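Local structure of exotoxin 6 (Staphylococcus aureus subsp. aureus Mu50, 4ZYS) at residues G146-T158 against G164-E176. The protein is a superantigen-like exotoxin that probably binds host immune proteins or sugars and so disturbs host defence. Sequence-based numbering, arbitrary orientation.
Sequences GLYSNGLKQGQIT and GKSHTIDLSQKLE
D170 OD1 is gripped by S172 N and S172 OG from one face of its carboxylate, and a water 2.9 Å from D170 OD1 carries the link on to G155, whose N donates to it. The acid lies at the start of a type I turn; with its CG anti to the backbone N (chi1 179°), the carboxylate turns forward over the turn, and the bond from S172 N to D170 OD1 (3.1 Å) makes an Asx turn. Serine suits the third position because its short OG folds back to the same oxygen.

Directly across, L171 N donates to G155 O over 2.8 Å, well above the carbonyl plane. Glycine, at ease with a phi of 139°, lets L171 lie against its bare backbone, L171 CB 3.4 Å from G155 O and L171 CD1 against the G155-Q156 peptide. The other branch, L171 CD2, reaches I157 CD1 at 3.7 Å, the two side chains crossing at about a right angle.

This is an antiparallel hairpin of the beta-grasp domain, with 166-170 at the sheet edge. I157 and I169, a hydrogen-bonded pair, are beta-branched, which suits extended strands; they share one face, where I169 packs on helix 130-145.

The long tyrosine side chain carries the Y148 hydroxyl to L171 O (2.6 Å), in the carbonyl plane, on a lone pair, and R138 also bonds that hydroxyl. L147 CG covers one ring face, 3.6 Å above the plane of Y148.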
loop_
_atom_site.group_PDB
_atom_site.type_symbol
_atom_site.label_atom_id
_atom_site.label_comp_id
_atom_site.label_asym_id
_atom_site.label_seq_id
_atom_site.Cartn_x
_atom_site.Cartn_y
_atom_site.Cartn_z
ATOM N N GLY A 146 4.129 4.596 -18.341
ATOM C CA GLY A 146 3.303 3.662 -19.094
ATOM C C GLY A 146 3.301 2.219 -18.624
ATOM O O GLY A 146 3.124 1.313 -19.443
ATOM N N LEU A 147 3.486 1.987 -17.314
ATOM C CA LEU A 147 3.397 0.640 -16.769
ATOM C C LEU A 147 1.957 0.094 -16.993
ATOM O O LEU A 147 0.969 0.808 -16.773
ATOM C CB LEU A 147 3.772 0.621 -15.273
ATOM C CG LEU A 147 3.761 -0.764 -14.547
ATOM C CD1 LEU A 147 4.904 -1.699 -15.032
ATOM C CD2 LEU A 147 3.875 -0.571 -13.027
ATOM N N TYR A 148 1.872 -1.158 -17.472
ATOM C CA TYR A 148 0.645 -1.930 -17.757
ATOM C C TYR A 148 -0.036 -1.433 -19.018
ATOM O O TYR A 148 -1.232 -1.618 -19.228
ATOM C CB TYR A 148 -0.322 -1.966 -16.563
ATOM C CG TYR A 148 0.314 -2.434 -15.272
ATOM C CD1 TYR A 148 1.162 -3.539 -15.247
ATOM C CD2 TYR A 148 0.041 -1.792 -14.067
ATOM C CE1 TYR A 148 1.773 -3.955 -14.065
ATOM C CE2 TYR A 148 0.595 -2.238 -12.869
ATOM C CZ TYR A 148 1.473 -3.310 -12.875
ATOM O OH TYR A 148 2.056 -3.711 -11.697
ATOM N N SER A 149 0.774 -0.870 -19.900
ATOM C CA SER A 149 0.390 -0.476 -21.245
ATOM C C SER A 149 1.468 -0.975 -22.183
ATOM O O SER A 149 2.637 -1.038 -21.778
ATOM C CB SER A 149 0.194 1.027 -21.347
ATOM O OG SER A 149 -0.961 1.366 -20.599
ATOM N N ASN A 150 1.069 -1.409 -23.395
ATOM C CA ASN A 150 1.967 -1.881 -24.457
ATOM C C ASN A 150 2.838 -3.076 -24.033
ATOM O O ASN A 150 4.006 -3.163 -24.430
ATOM C CB ASN A 150 2.876 -0.731 -24.970
ATOM C CG ASN A 150 2.144 0.527 -25.377
ATOM O OD1 ASN A 150 1.645 0.659 -26.506
ATOM N ND2 ASN A 150 2.076 1.474 -24.452
ATOM N N GLY A 151 2.265 -3.979 -23.245
ATOM C CA GLY A 151 2.966 -5.165 -22.764
ATOM C C GLY A 151 4.025 -4.926 -21.695
ATOM O O GLY A 151 4.856 -5.811 -21.453
ATOM N N LEU A 152 4.010 -3.734 -21.039
ATOM C CA LEU A 152 4.958 -3.431 -19.948
ATOM C C LEU A 152 4.344 -3.903 -18.650
ATOM O O LEU A 152 3.585 -3.179 -18.022
ATOM C CB LEU A 152 5.306 -1.945 -19.905
ATOM C CG LEU A 152 6.327 -1.506 -20.924
ATOM C CD1 LEU A 152 6.100 -0.052 -21.317
ATOM C CD2 LEU A 152 7.752 -1.740 -20.409
ATOM N N LYS A 153 4.630 -5.131 -18.281
ATOM C CA LYS A 153 3.968 -5.822 -17.175
ATOM C C LYS A 153 4.962 -6.445 -16.174
ATOM O O LYS A 153 4.530 -7.025 -15.188
ATOM C CB LYS A 153 3.091 -6.933 -17.831
ATOM C CG LYS A 153 2.269 -7.846 -16.915
ATOM C CD LYS A 153 2.127 -9.282 -17.486
ATOM C CE LYS A 153 1.228 -9.365 -18.713
ATOM N NZ LYS A 153 0.761 -10.748 -18.989
ATOM N N GLN A 154 6.266 -6.349 -16.411
ATOM C CA GLN A 154 7.251 -6.997 -15.543
ATOM C C GLN A 154 8.190 -6.021 -14.842
ATOM O O GLN A 154 8.387 -4.893 -15.287
ATOM C CB GLN A 154 8.088 -7.978 -16.379
ATOM C CG GLN A 154 7.411 -9.305 -16.656
ATOM C CD GLN A 154 8.098 -9.988 -17.805
ATOM O OE1 GLN A 154 7.994 -9.564 -18.964
ATOM N NE2 GLN A 154 8.830 -11.056 -17.519
ATOM N N GLY A 155 8.798 -6.491 -13.763
ATOM C CA GLY A 155 9.758 -5.715 -12.990
ATOM C C GLY A 155 9.611 -5.862 -11.495
ATOM O O GLY A 155 8.883 -6.727 -10.997
ATOM N N GLN A 156 10.268 -4.962 -10.776
ATOM C CA GLN A 156 10.356 -5.006 -9.327
ATOM C C GLN A 156 10.410 -3.635 -8.693
ATOM O O GLN A 156 11.011 -2.698 -9.245
ATOM C CB GLN A 156 11.678 -5.725 -8.983
ATOM C CG GLN A 156 11.689 -6.498 -7.686
ATOM C CD GLN A 156 13.024 -7.163 -7.462
ATOM O OE1 GLN A 156 13.875 -6.666 -6.713
ATOM N NE2 GLN A 156 13.226 -8.318 -8.080
ATOM N N ILE A 157 9.856 -3.550 -7.478
ATOM C CA ILE A 157 9.996 -2.414 -6.579
ATOM C C ILE A 157 10.984 -2.858 -5.488
ATOM O O ILE A 157 10.779 -3.922 -4.921
ATOM C CB ILE A 157 8.664 -1.889 -5.977
ATOM C CG1 ILE A 157 7.761 -1.285 -7.042
ATOM C CG2 ILE A 157 8.936 -0.871 -4.847
ATOM C CD1 ILE A 157 6.272 -1.283 -6.634
ATOM N N THR A 158 12.028 -2.057 -5.184
ATOM C CA THR A 158 12.978 -2.380 -4.118
ATOM C C THR A 158 12.986 -1.199 -3.135
ATOM O O THR A 158 13.305 -0.080 -3.519
ATOM C CB THR A 158 14.355 -2.765 -4.678
ATOM O OG1 THR A 158 14.173 -3.739 -5.701
ATOM C CG2 THR A 158 15.284 -3.334 -3.621
ATOM N N GLY A 164 19.808 -1.375 5.901
ATOM C CA GLY A 164 20.147 -2.282 4.806
ATOM C C GLY A 164 19.110 -3.306 4.401
ATOM O O GLY A 164 19.268 -3.949 3.350
ATOM N N LYS A 165 18.057 -3.486 5.231
ATOM C CA LYS A 165 16.979 -4.417 4.906
ATOM C C LYS A 165 16.230 -3.900 3.678
ATOM O O LYS A 165 16.025 -2.691 3.545
ATOM C CB LYS A 165 16.010 -4.605 6.094
ATOM C CG LYS A 165 16.594 -5.447 7.227
ATOM C CD LYS A 165 15.735 -5.401 8.484
ATOM C CE LYS A 165 16.427 -6.059 9.654
ATOM N NZ LYS A 165 15.545 -6.120 10.847
ATOM N N SER A 166 15.871 -4.804 2.771
ATOM C CA SER A 166 15.129 -4.438 1.581
ATOM C C SER A 166 13.776 -5.151 1.525
ATOM O O SER A 166 13.636 -6.278 2.018
ATOM C CB SER A 166 15.936 -4.721 0.323
ATOM O OG SER A 166 16.182 -6.105 0.169
ATOM N N HIS A 167 12.776 -4.465 0.954
ATOM C CA HIS A 167 11.439 -4.979 0.707
ATOM C C HIS A 167 11.276 -5.001 -0.800
ATOM O O HIS A 167 11.433 -3.960 -1.423
ATOM C CB HIS A 167 10.351 -4.116 1.396
ATOM C CG HIS A 167 10.563 -4.010 2.866
ATOM N ND1 HIS A 167 10.172 -5.017 3.721
ATOM C CD2 HIS A 167 11.189 -3.047 3.576
ATOM C CE1 HIS A 167 10.559 -4.633 4.920
ATOM N NE2 HIS A 167 11.180 -3.456 4.879
ATOM N N THR A 168 11.055 -6.182 -1.400
ATOM C CA THR A 168 10.894 -6.275 -2.856
ATOM C C THR A 168 9.454 -6.652 -3.202
ATOM O O THR A 168 8.848 -7.472 -2.524
ATOM C CB THR A 168 11.883 -7.232 -3.512
ATOM O OG1 THR A 168 11.577 -8.548 -3.073
ATOM C CG2 THR A 168 13.324 -6.889 -3.206
ATOM N N ILE A 169 8.912 -6.008 -4.245
ATOM C CA ILE A 169 7.556 -6.215 -4.736
ATOM C C ILE A 169 7.597 -6.483 -6.234
ATOM O O ILE A 169 8.010 -5.606 -6.992
ATOM C CB ILE A 169 6.608 -5.024 -4.401
ATOM C CG1 ILE A 169 6.662 -4.652 -2.874
ATOM C CG2 ILE A 169 5.194 -5.352 -4.875
ATOM C CD1 ILE A 169 5.850 -3.374 -2.418
ATOM N N ASP A 170 7.139 -7.684 -6.652
ATOM C CA ASP A 170 7.083 -8.112 -8.050
ATOM C C ASP A 170 5.951 -7.354 -8.767
ATOM O O ASP A 170 4.812 -7.337 -8.309
ATOM C CB ASP A 170 6.906 -9.641 -8.101
ATOM C CG ASP A 170 6.810 -10.305 -9.460
ATOM O OD1 ASP A 170 6.913 -9.591 -10.491
ATOM O OD2 ASP A 170 6.591 -11.531 -9.497
ATOM N N LEU A 171 6.300 -6.659 -9.847
ATOM C CA LEU A 171 5.359 -5.810 -10.577
ATOM C C LEU A 171 4.380 -6.578 -11.446
ATOM O O LEU A 171 3.333 -6.023 -11.821
ATOM C CB LEU A 171 6.126 -4.789 -11.435
ATOM C CG LEU A 171 6.705 -3.584 -10.655
ATOM C CD1 LEU A 171 7.416 -2.587 -11.603
ATOM C CD2 LEU A 171 5.612 -2.851 -9.870
ATOM N N SER A 172 4.697 -7.842 -11.770
ATOM C CA SER A 172 3.853 -8.671 -12.636
ATOM C C SER A 172 2.670 -9.287 -11.874
ATOM O O SER A 172 1.804 -9.908 -12.495
ATOM C CB SER A 172 4.684 -9.758 -13.329
ATOM O OG SER A 172 5.111 -10.758 -12.426
ATOM N N GLN A 173 2.619 -9.110 -10.538
ATOM C CA GLN A 173 1.504 -9.615 -9.711
ATOM C C GLN A 173 0.987 -8.514 -8.854
ATOM O O GLN A 173 1.762 -7.602 -8.565
ATOM C CB GLN A 173 1.974 -10.768 -8.774
ATOM C CG GLN A 173 2.568 -12.010 -9.448
ATOM C CD GLN A 173 1.572 -12.787 -10.286
ATOM O OE1 GLN A 173 0.362 -12.803 -10.019
ATOM N NE2 GLN A 173 2.074 -13.474 -11.305
ATOM N N LYS A 174 -0.258 -8.619 -8.339
ATOM C CA LYS A 174 -0.709 -7.687 -7.293
ATOM C C LYS A 174 0.148 -7.975 -6.060
ATOM O O LYS A 174 0.661 -9.091 -5.950
ATOM C CB LYS A 174 -2.199 -7.886 -6.934
ATOM C CG LYS A 174 -3.213 -7.524 -8.023
ATOM C CD LYS A 174 -4.606 -7.348 -7.467
ATOM C CE LYS A 174 -5.369 -8.607 -7.149
ATOM N NZ LYS A 174 -6.635 -8.296 -6.428
ATOM N N LEU A 175 0.280 -7.033 -5.113
ATOM C CA LEU A 175 0.996 -7.301 -3.856
ATOM C C LEU A 175 0.275 -8.426 -3.109
ATOM O O LEU A 175 -0.964 -8.477 -3.167
ATOM C CB LEU A 175 1.026 -6.028 -2.996
ATOM C CG LEU A 175 1.628 -6.105 -1.586
ATOM C CD1 LEU A 175 3.098 -6.421 -1.635
ATOM C CD2 LEU A 175 1.389 -4.798 -0.827
ATOM N N GLU A 176 1.038 -9.352 -2.455
ATOM C CA GLU A 176 0.478 -10.474 -1.668
ATOM C C GLU A 176 -0.463 -9.903 -0.610
ATOM O O GLU A 176 -0.091 -8.958 0.097
ATOM C CB GLU A 176 1.598 -11.299 -1.002
ATOM C CG GLU A 176 2.466 -12.070 -1.972
ATOM C CD GLU A 176 3.713 -11.388 -2.516
ATOM O OE1 GLU A 176 3.830 -10.143 -2.419
ATOM O OE2 GLU A 176 4.569 -12.112 -3.075
HETATM O O HOH W 1 8.318 -9.148 -12.934
#